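Long-range contacts in 2-(hydroxymethyl)glutarate dehydrogenase (Eubacterium barkeri, PDB 3CKY), which reduces 2-formylglutarate to (S)-2-hydroxymethylglutarate with NADH, a step in the fermentative breakdown of nicotinate: residues 225-233 and 292-300; 238-249 and 262-272. All coordinates share one frame; numbering follows the deposited sequence.

Contact 1 of 2, residues 225-233 and 292-300; sequences KFIMSGDFA and MTGVSVSGG
I227 and G299 are joined by the one clear hydrogen bond between the segments. G299 N donates a hydrogen bond to I227 O over 3.0 Å, in the plane of the carbonyl and with an N-H...O angle of 149°. The same oxygen is approached by S298 CA at 2.9 Å, a CA-H...O contact beside the main bond. Two more of this kind follow. G299 CA meets M228 O, and G230 CA meets G299 O at 3.2 Å. The C-terminal tail thus lies against the carbonyls of I227 and M228, in the C-terminal part of helix 217-228. Glycine fits both close points: a CB on G299 would run into M228 O, and one on G230 would run into G299 O. G230 also has positive phi, as the first residue to leave the helical conformation.

Side chains add less. I227 CG2 lies 4.0 Å from V297 CG1, the two chains side by side and pointing the same way. Both methyl groups stand anti to their own backbone N, V297 with chi1 -177°. S298 CB reaches the edge of the F232 ring, 3.7 Å from CZ and near the ring plane. F226 O lies over one face of that ring, toward the rim.

Behind this shell the turn is held by its own bonds. S229 OG donates to K225 O at 2.7 Å, from above the carbonyl plane. It accepts from D231 N, an ST turn. D231 OD1 accepts from A233 N, an Asx turn. On the tail side, E290 OE1 accepts from the backbone N of both V297 and S298. I227 and V297 pack on helix 169-197 at L192 and V196, M228 touches helix 202-210, and F232 rests on K287 of helix 286-293.

Contact 2 of 2, residues 238-249 and 262-272; sequences MDLQHKDLGLAL and TAMATQIFEGG
An antiparallel helix pair in the all-helical C-terminal domain forms this contact. The axes of the segments 238-249 and 262-272 approach to 9.4 Å at an angle of 151°. F269 is a knob among M238, Q241, H242 and L245. Q241 CG lies over one face of its ring, 4.2 Å from the centroid, a CH-pi contact. L245 crosses F269 at about a right angle, with CD1 3.4 Å from CD2 of the ring. L245 is itself a knob, among T262, A265, T266 and F269. This reciprocal knobs-into-holes packing joins helices 238-255 and 260-274. K243, on the first of them, probably binds NAD(+), as in relatives.

H242 CG stands anti to the backbone N (chi1 -178°), and the ring reaches across to the other helix. T266 O lies at the ring edge, 3.3 Å from CE1, and T266 CG2 packs on the same carbon at 3.5 Å. F269 CB lies at the edge too, near ND1. E270 OE1 is close to NE2, 3.1 Å, but the angle is poor for a hydrogen bond. With the imidazole cut back to an alanine here, T266 CG2 and F269 CB would probably lose a packing partner and a gap would open between the helices.

L249 and T266 meet tip to tip, CD1 to OG1 3.6 Å. That hydroxyl donates to T262 O at 2.7 Å, while T262 OG1 is hydrogen-bonded to E190 OE1 of the third subunit.

Contact 2 is a buried helix pair with its centre about 14 Å from the chain centre, while contact 1 is partly buried and its centre lies about 26 Å out. Along the sequence contact 2 is nested inside the loop that contact 1 closes. Helix 217-228 leads on to helix 238-255, and helix 260-274 to helix 286-293, so neighbouring helices supply both. Their nearest atoms are about 7 Å apart and do not touch. Contact 1 joins backbone to backbone through carbonyls and glycines. Contact 2 joins side chains, mostly apolar, with histidine and threonine among them. Both lean on helix 169-197, and both touch the third subunit.

Contact 1 of 2, residues 225-233 and 292-300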
loop_
_atom_site.group_PDB
_atom_site.type_symbol
_atom_site.label_atom_id
_atom_site.label_comp_id
_atom_site.label_asym_id
_atom_site.label_seq_id
_atom_site.Cartn_x
_atom_site.Cartn_y
_atom_site.Cartn_z
ATOM N N LYS A 225 -9.653 17.328 -21.696
ATOM C CA LYS A 225 -10.962 17.841 -21.299
ATOM C C LYS A 225 -11.031 18.377 -19.862
ATOM O O LYS A 225 -11.723 19.372 -19.621
ATOM C CB LYS A 225 -12.039 16.775 -21.496
ATOM C CG LYS A 225 -13.459 17.303 -21.282
ATOM C CD LYS A 225 -14.516 16.234 -21.505
ATOM C CE LYS A 225 -15.898 16.744 -21.076
ATOM N NZ LYS A 225 -16.948 15.669 -21.088
ATOM N N PHE A 226 -10.344 17.711 -18.931
ATOM C CA PHE A 226 -10.442 18.034 -17.511
ATOM C C PHE A 226 -9.151 18.598 -16.921
ATOM O O PHE A 226 -9.174 19.656 -16.306
ATOM C CB PHE A 226 -10.865 16.802 -16.699
ATOM C CG PHE A 226 -12.212 16.255 -17.086
ATOM C CD1 PHE A 226 -13.383 16.758 -16.512
ATOM C CD2 PHE A 226 -12.320 15.239 -18.027
ATOM C CE1 PHE A 226 -14.632 16.256 -16.872
ATOM C CE2 PHE A 226 -13.580 14.731 -18.393
ATOM C CZ PHE A 226 -14.727 15.241 -17.812
ATOM N N ILE A 227 -8.057 17.868 -17.080
ATOM C CA ILE A 227 -6.803 18.207 -16.436
ATOM C C ILE A 227 -6.256 19.491 -17.044
ATOM O O ILE A 227 -6.052 20.459 -16.342
ATOM C CB ILE A 227 -5.748 17.054 -16.549
ATOM C CG1 ILE A 227 -6.215 15.832 -15.748
ATOM C CG2 ILE A 227 -4.383 17.492 -16.047
ATOM C CD1 ILE A 227 -5.406 14.545 -16.034
ATOM N N MET A 228 -6.047 19.509 -18.354
ATOM C CA MET A 228 -5.441 20.697 -18.984
ATOM C C MET A 228 -6.369 21.916 -18.989
ATOM O O MET A 228 -5.897 23.056 -18.972
ATOM C CB MET A 228 -4.960 20.383 -20.381
ATOM C CG MET A 228 -3.846 19.399 -20.380
ATOM S SD MET A 228 -3.176 19.100 -22.013
ATOM C CE MET A 228 -2.398 20.704 -22.322
ATOM N N SER A 229 -7.679 21.672 -18.992
ATOM C CA SER A 229 -8.663 22.741 -18.900
ATOM C C SER A 229 -8.776 23.274 -17.487
ATOM O O SER A 229 -9.105 24.430 -17.292
ATOM C CB SER A 229 -10.044 22.248 -19.348
ATOM O OG SER A 229 -10.718 21.506 -18.335
ATOM N N GLY A 230 -8.532 22.414 -16.508
ATOM C CA GLY A 230 -8.757 22.758 -15.103
ATOM C C GLY A 230 -10.225 22.771 -14.705
ATOM O O GLY A 230 -10.564 23.141 -13.592
ATOM N N ASP A 231 -11.101 22.364 -15.611
ATOM C CA ASP A 231 -12.529 22.261 -15.331
ATOM C C ASP A 231 -12.883 20.806 -15.033
ATOM O O ASP A 231 -12.965 19.977 -15.931
ATOM C CB ASP A 231 -13.339 22.773 -16.523
ATOM C CG ASP A 231 -14.851 22.679 -16.305
ATOM O OD1 ASP A 231 -15.294 22.207 -15.226
ATOM O OD2 ASP A 231 -15.599 23.089 -17.233
ATOM N N PHE A 232 -13.087 20.514 -13.755
ATOM C CA PHE A 232 -13.328 19.160 -13.295
ATOM C C PHE A 232 -14.805 18.913 -13.005
ATOM O O PHE A 232 -15.165 17.933 -12.362
ATOM C CB PHE A 232 -12.460 18.868 -12.080
ATOM C CG PHE A 232 -10.990 18.856 -12.387
ATOM C CD1 PHE A 232 -10.399 17.743 -12.960
ATOM C CD2 PHE A 232 -10.196 19.954 -12.083
ATOM C CE1 PHE A 232 -9.038 17.713 -13.228
ATOM C CE2 PHE A 232 -8.837 19.935 -12.345
ATOM C CZ PHE A 232 -8.257 18.809 -12.923
ATOM N N ALA A 233 -15.660 19.808 -13.487
ATOM C CA ALA A 233 -17.097 19.631 -13.385
ATOM C C ALA A 233 -17.569 18.536 -14.336
ATOM O O ALA A 233 -17.081 18.399 -15.467
ATOM C CB ALA A 233 -17.833 20.938 -13.702
ATOM N N MET A 292 0.044 19.373 -2.501
ATOM C CA MET A 292 1.150 18.955 -1.644
ATOM C C MET A 292 2.508 19.493 -2.113
ATOM O O MET A 292 3.380 19.764 -1.284
ATOM C CB MET A 292 1.206 17.429 -1.583
ATOM C CG MET A 292 1.969 16.873 -0.396
ATOM S SD MET A 292 1.989 15.081 -0.407
ATOM C CE MET A 292 0.249 14.681 -0.157
ATOM N N THR A 293 2.670 19.663 -3.429
ATOM C CA THR A 293 3.977 19.955 -4.040
ATOM C C THR A 293 4.169 21.412 -4.491
ATOM O O THR A 293 5.303 21.867 -4.642
ATOM C CB THR A 293 4.240 19.019 -5.290
ATOM O OG1 THR A 293 3.274 19.265 -6.330
ATOM C CG2 THR A 293 4.244 17.534 -4.885
ATOM N N GLY A 294 3.050 22.124 -4.709
ATOM C CA GLY A 294 3.060 23.407 -5.354
ATOM C C GLY A 294 3.224 23.314 -6.853
ATOM O O GLY A 294 3.336 24.319 -7.519
ATOM N N VAL A 295 3.248 22.107 -7.399
ATOM C CA VAL A 295 3.377 21.943 -8.847
ATOM C C VAL A 295 2.013 22.165 -9.495
ATOM O O VAL A 295 0.978 21.680 -9.002
ATOM C CB VAL A 295 3.956 20.558 -9.229
ATOM C CG1 VAL A 295 3.906 20.348 -10.730
ATOM C CG2 VAL A 295 5.392 20.431 -8.710
ATOM N N SER A 296 2.021 22.943 -10.571
ATOM C CA SER A 296 0.805 23.230 -11.322
ATOM C C SER A 296 0.798 22.454 -12.636
ATOM O O SER A 296 1.683 22.629 -13.467
ATOM C CB SER A 296 0.677 24.727 -11.612
ATOM O OG SER A 296 -0.496 24.957 -12.380
ATOM N N VAL A 297 -0.192 21.579 -12.780
ATOM C CA VAL A 297 -0.413 20.827 -14.002
ATOM C C VAL A 297 -1.744 21.268 -14.606
ATOM O O VAL A 297 -1.810 21.680 -15.776
ATOM C CB VAL A 297 -0.447 19.293 -13.746
ATOM C CG1 VAL A 297 -0.616 18.533 -15.063
ATOM C CG2 VAL A 297 0.805 18.834 -13.021
ATOM N N SER A 298 -2.806 21.172 -13.807
ATOM C CA SER A 298 -4.155 21.421 -14.310
ATOM C C SER A 298 -4.294 22.887 -14.639
ATOM O O SER A 298 -3.717 23.726 -13.963
ATOM C CB SER A 298 -5.249 20.961 -13.315
ATOM O OG SER A 298 -5.281 21.729 -12.114
ATOM N N GLY A 299 -5.023 23.190 -15.708
ATOM C CA GLY A 299 -5.173 24.563 -16.165
ATOM C C GLY A 299 -6.229 25.304 -15.371
ATOM O O GLY A 299 -6.531 24.950 -14.225
ATOM N N GLY A 300 -6.782 26.349 -15.979
ATOM C CA GLY A 300 -7.813 27.163 -15.334
ATOM C C GLY A 300 -7.192 28.175 -14.404
ATOM O O GLY A 300 -5.997 28.457 -14.513
#

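Contact 2 of 2, residues 238-249 and 262-272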
loop_
_atom_site.group_PDB
_atom_site.type_symbol
_atom_site.label_atom_id
_atom_site.label_comp_id
_atom_site.label_asym_id
_atom_site.label_seq_id
_atom_site.Cartn_x
_atom_site.Cartn_y
_atom_site.Cartn_z
ATOM N N MET A 238 -15.511 11.468 -8.633
ATOM C CA MET A 238 -14.448 10.836 -7.851
ATOM C C MET A 238 -15.026 9.854 -6.818
ATOM O O MET A 238 -14.459 8.786 -6.597
ATOM C CB MET A 238 -13.598 11.905 -7.169
ATOM C CG MET A 238 -12.320 11.359 -6.550
ATOM S SD MET A 238 -11.350 12.603 -5.695
ATOM C CE MET A 238 -10.895 13.733 -7.017
ATOM N N ASP A 239 -16.158 10.219 -6.205
ATOM C CA ASP A 239 -16.839 9.340 -5.254
ATOM C C ASP A 239 -17.189 8.006 -5.893
ATOM O O ASP A 239 -17.073 6.965 -5.255
ATOM C CB ASP A 239 -18.118 9.985 -4.704
ATOM C CG ASP A 239 -17.845 11.121 -3.720
ATOM O OD1 ASP A 239 -16.832 11.093 -2.982
ATOM O OD2 ASP A 239 -18.661 12.057 -3.663
ATOM N N LEU A 240 -17.606 8.040 -7.154
ATOM C CA LEU A 240 -18.046 6.830 -7.838
ATOM C C LEU A 240 -16.876 5.926 -8.220
ATOM O O LEU A 240 -16.927 4.717 -8.041
ATOM C CB LEU A 240 -18.901 7.180 -9.047
ATOM C CG LEU A 240 -20.219 7.867 -8.705
ATOM C CD1 LEU A 240 -20.961 8.300 -9.976
ATOM C CD2 LEU A 240 -21.109 6.956 -7.816
ATOM N N GLN A 241 -15.811 6.526 -8.727
ATOM C CA GLN A 241 -14.585 5.795 -9.012
ATOM C C GLN A 241 -13.995 5.143 -7.747
ATOM O O GLN A 241 -13.505 4.025 -7.797
ATOM C CB GLN A 241 -13.546 6.730 -9.645
ATOM C CG GLN A 241 -12.215 6.055 -9.937
ATOM C CD GLN A 241 -12.353 4.875 -10.907
ATOM O OE1 GLN A 241 -12.387 3.706 -10.497
ATOM N NE2 GLN A 241 -12.446 5.174 -12.193
ATOM N N HIS A 242 -14.024 5.881 -6.639
ATOM C CA HIS A 242 -13.615 5.382 -5.334
ATOM C C HIS A 242 -14.481 4.196 -4.884
ATOM O O HIS A 242 -13.961 3.188 -4.412
ATOM C CB HIS A 242 -13.686 6.510 -4.280
ATOM C CG HIS A 242 -13.236 6.078 -2.919
ATOM N ND1 HIS A 242 -11.902 5.988 -2.581
ATOM C CD2 HIS A 242 -13.931 5.656 -1.835
ATOM C CE1 HIS A 242 -11.801 5.559 -1.335
ATOM N NE2 HIS A 242 -13.016 5.347 -0.865
ATOM N N LYS A 243 -15.790 4.330 -5.036
ATOM C CA LYS A 243 -16.728 3.240 -4.733
ATOM C C LYS A 243 -16.374 1.989 -5.553
ATOM O O LYS A 243 -16.367 0.863 -5.042
ATOM C CB LYS A 243 -18.158 3.698 -5.048
ATOM C CG LYS A 243 -19.263 2.762 -4.636
ATOM C CD LYS A 243 -20.565 3.143 -5.353
ATOM C CE LYS A 243 -21.804 2.463 -4.751
ATOM N NZ LYS A 243 -22.003 1.029 -5.186
ATOM N N ASP A 244 -16.083 2.198 -6.834
ATOM C CA ASP A 244 -15.722 1.099 -7.733
ATOM C C ASP A 244 -14.455 0.396 -7.279
ATOM O O ASP A 244 -14.382 -0.826 -7.312
ATOM C CB ASP A 244 -15.549 1.610 -9.168
ATOM C CG ASP A 244 -16.875 1.936 -9.847
ATOM O OD1 ASP A 244 -17.927 1.504 -9.333
ATOM O OD2 ASP A 244 -16.859 2.611 -10.901
ATOM N N LEU A 245 -13.457 1.170 -6.859
ATOM C CA LEU A 245 -12.214 0.587 -6.336
ATOM C C LEU A 245 -12.467 -0.201 -5.038
ATOM O O LEU A 245 -11.848 -1.238 -4.790
ATOM C CB LEU A 245 -11.167 1.669 -6.111
ATOM C CG LEU A 245 -10.581 2.318 -7.374
ATOM C CD1 LEU A 245 -9.942 3.678 -7.062
ATOM C CD2 LEU A 245 -9.569 1.408 -8.073
ATOM N N GLY A 246 -13.389 0.283 -4.217
ATOM C CA GLY A 246 -13.826 -0.449 -3.023
ATOM C C GLY A 246 -14.461 -1.786 -3.333
ATOM O O GLY A 246 -14.240 -2.739 -2.625
ATOM N N LEU A 247 -15.271 -1.840 -4.383
ATOM C CA LEU A 247 -15.901 -3.090 -4.827
ATOM C C LEU A 247 -14.863 -4.102 -5.301
ATOM O O LEU A 247 -15.009 -5.287 -5.060
ATOM C CB LEU A 247 -16.928 -2.824 -5.931
ATOM C CG LEU A 247 -18.250 -2.187 -5.482
ATOM C CD1 LEU A 247 -19.061 -1.671 -6.696
ATOM C CD2 LEU A 247 -19.083 -3.178 -4.612
ATOM N N ALA A 248 -13.831 -3.617 -5.984
ATOM C CA ALA A 248 -12.708 -4.432 -6.385
ATOM C C ALA A 248 -11.998 -5.052 -5.180
ATOM O O ALA A 248 -11.704 -6.240 -5.180
ATOM C CB ALA A 248 -11.722 -3.604 -7.219
ATOM N N LEU A 249 -11.737 -4.252 -4.157
ATOM C CA LEU A 249 -11.095 -4.722 -2.936
ATOM C C LEU A 249 -11.970 -5.728 -2.197
ATOM O O LEU A 249 -11.447 -6.669 -1.587
ATOM C CB LEU A 249 -10.745 -3.545 -2.015
ATOM C CG LEU A 249 -9.694 -2.551 -2.538
ATOM C CD1 LEU A 249 -9.509 -1.394 -1.554
ATOM C CD2 LEU A 249 -8.371 -3.228 -2.835
ATOM N N THR A 262 -4.508 -1.497 -6.701
ATOM C CA THR A 262 -5.876 -1.054 -6.466
ATOM C C THR A 262 -5.996 -0.402 -5.103
ATOM O O THR A 262 -6.612 0.660 -4.978
ATOM C CB THR A 262 -6.856 -2.240 -6.551
ATOM O OG1 THR A 262 -6.722 -2.863 -7.842
ATOM C CG2 THR A 262 -8.294 -1.789 -6.326
ATOM N N ALA A 263 -5.423 -1.067 -4.097
ATOM C CA ALA A 263 -5.450 -0.605 -2.720
ATOM C C ALA A 263 -4.836 0.787 -2.622
ATOM O O ALA A 263 -5.404 1.693 -1.956
ATOM C CB ALA A 263 -4.710 -1.580 -1.805
ATOM N N MET A 264 -3.685 0.968 -3.279
ATOM C CA MET A 264 -3.017 2.256 -3.193
ATOM C C MET A 264 -3.814 3.312 -3.957
ATOM O O MET A 264 -3.981 4.424 -3.445
ATOM C CB MET A 264 -1.536 2.195 -3.623
ATOM C CG MET A 264 -0.569 1.567 -2.572
ATOM S SD MET A 264 -0.969 1.817 -0.804
ATOM C CE MET A 264 -0.902 3.607 -0.712
ATOM N N ALA A 265 -4.334 2.972 -5.132
ATOM C CA ALA A 265 -5.213 3.897 -5.875
ATOM C C ALA A 265 -6.384 4.342 -5.008
ATOM O O ALA A 265 -6.748 5.504 -4.999
ATOM C CB ALA A 265 -5.727 3.252 -7.184
ATOM N N THR A 266 -6.966 3.406 -4.268
ATOM C CA THR A 266 -8.117 3.704 -3.414
ATOM C C THR A 266 -7.784 4.784 -2.392
ATOM O O THR A 266 -8.567 5.727 -2.180
ATOM C CB THR A 266 -8.633 2.408 -2.733
ATOM O OG1 THR A 266 -8.902 1.416 -3.741
ATOM C CG2 THR A 266 -9.885 2.669 -1.876
ATOM N N GLN A 267 -6.614 4.669 -1.776
ATOM C CA GLN A 267 -6.200 5.614 -0.738
ATOM C C GLN A 267 -5.826 6.991 -1.304
ATOM O O GLN A 267 -6.053 8.016 -0.663
ATOM C CB GLN A 267 -5.047 5.023 0.100
ATOM C CG GLN A 267 -5.424 3.796 0.899
ATOM C CD GLN A 267 -6.727 3.926 1.701
ATOM O OE1 GLN A 267 -7.508 2.971 1.786
ATOM N NE2 GLN A 267 -6.966 5.086 2.284
ATOM N N ILE A 268 -5.281 7.010 -2.512
ATOM C CA ILE A 268 -5.005 8.259 -3.200
ATOM C C ILE A 268 -6.309 8.997 -3.533
ATOM O O ILE A 268 -6.431 10.198 -3.289
ATOM C CB ILE A 268 -4.148 8.014 -4.481
ATOM C CG1 ILE A 268 -2.776 7.428 -4.093
ATOM C CG2 ILE A 268 -3.939 9.342 -5.280
ATOM C CD1 ILE A 268 -1.994 6.882 -5.271
ATOM N N PHE A 269 -7.296 8.279 -4.062
ATOM C CA PHE A 269 -8.612 8.868 -4.286
ATOM C C PHE A 269 -9.318 9.267 -2.981
ATOM O O PHE A 269 -10.098 10.213 -2.982
ATOM C CB PHE A 269 -9.522 7.938 -5.086
ATOM C CG PHE A 269 -9.238 7.933 -6.551
ATOM C CD1 PHE A 269 -9.548 9.038 -7.336
ATOM C CD2 PHE A 269 -8.671 6.821 -7.157
ATOM C CE1 PHE A 269 -9.315 9.034 -8.711
ATOM C CE2 PHE A 269 -8.423 6.803 -8.516
ATOM C CZ PHE A 269 -8.750 7.926 -9.304
ATOM N N GLU A 270 -9.050 8.553 -1.888
ATOM C CA GLU A 270 -9.561 8.978 -0.582
ATOM C C GLU A 270 -8.986 10.331 -0.173
ATOM O O GLU A 270 -9.681 11.151 0.417
ATOM C CB GLU A 270 -9.268 7.938 0.510
ATOM C CG GLU A 270 -9.984 8.219 1.818
ATOM C CD GLU A 270 -11.491 8.321 1.638
ATOM O OE1 GLU A 270 -12.129 7.287 1.342
ATOM O OE2 GLU A 270 -12.036 9.430 1.766
ATOM N N GLY A 271 -7.708 10.552 -0.484
ATOM C CA GLY A 271 -7.092 11.864 -0.291
ATOM C C GLY A 271 -7.866 12.972 -0.993
ATOM O O GLY A 271 -8.130 14.030 -0.407
ATOM N N GLY A 272 -8.245 12.726 -2.245
ATOM C CA GLY A 272 -9.031 13.690 -3.002
ATOM C C GLY A 272 -10.374 13.951 -2.357
ATOM O O GLY A 272 -10.826 15.084 -2.283
#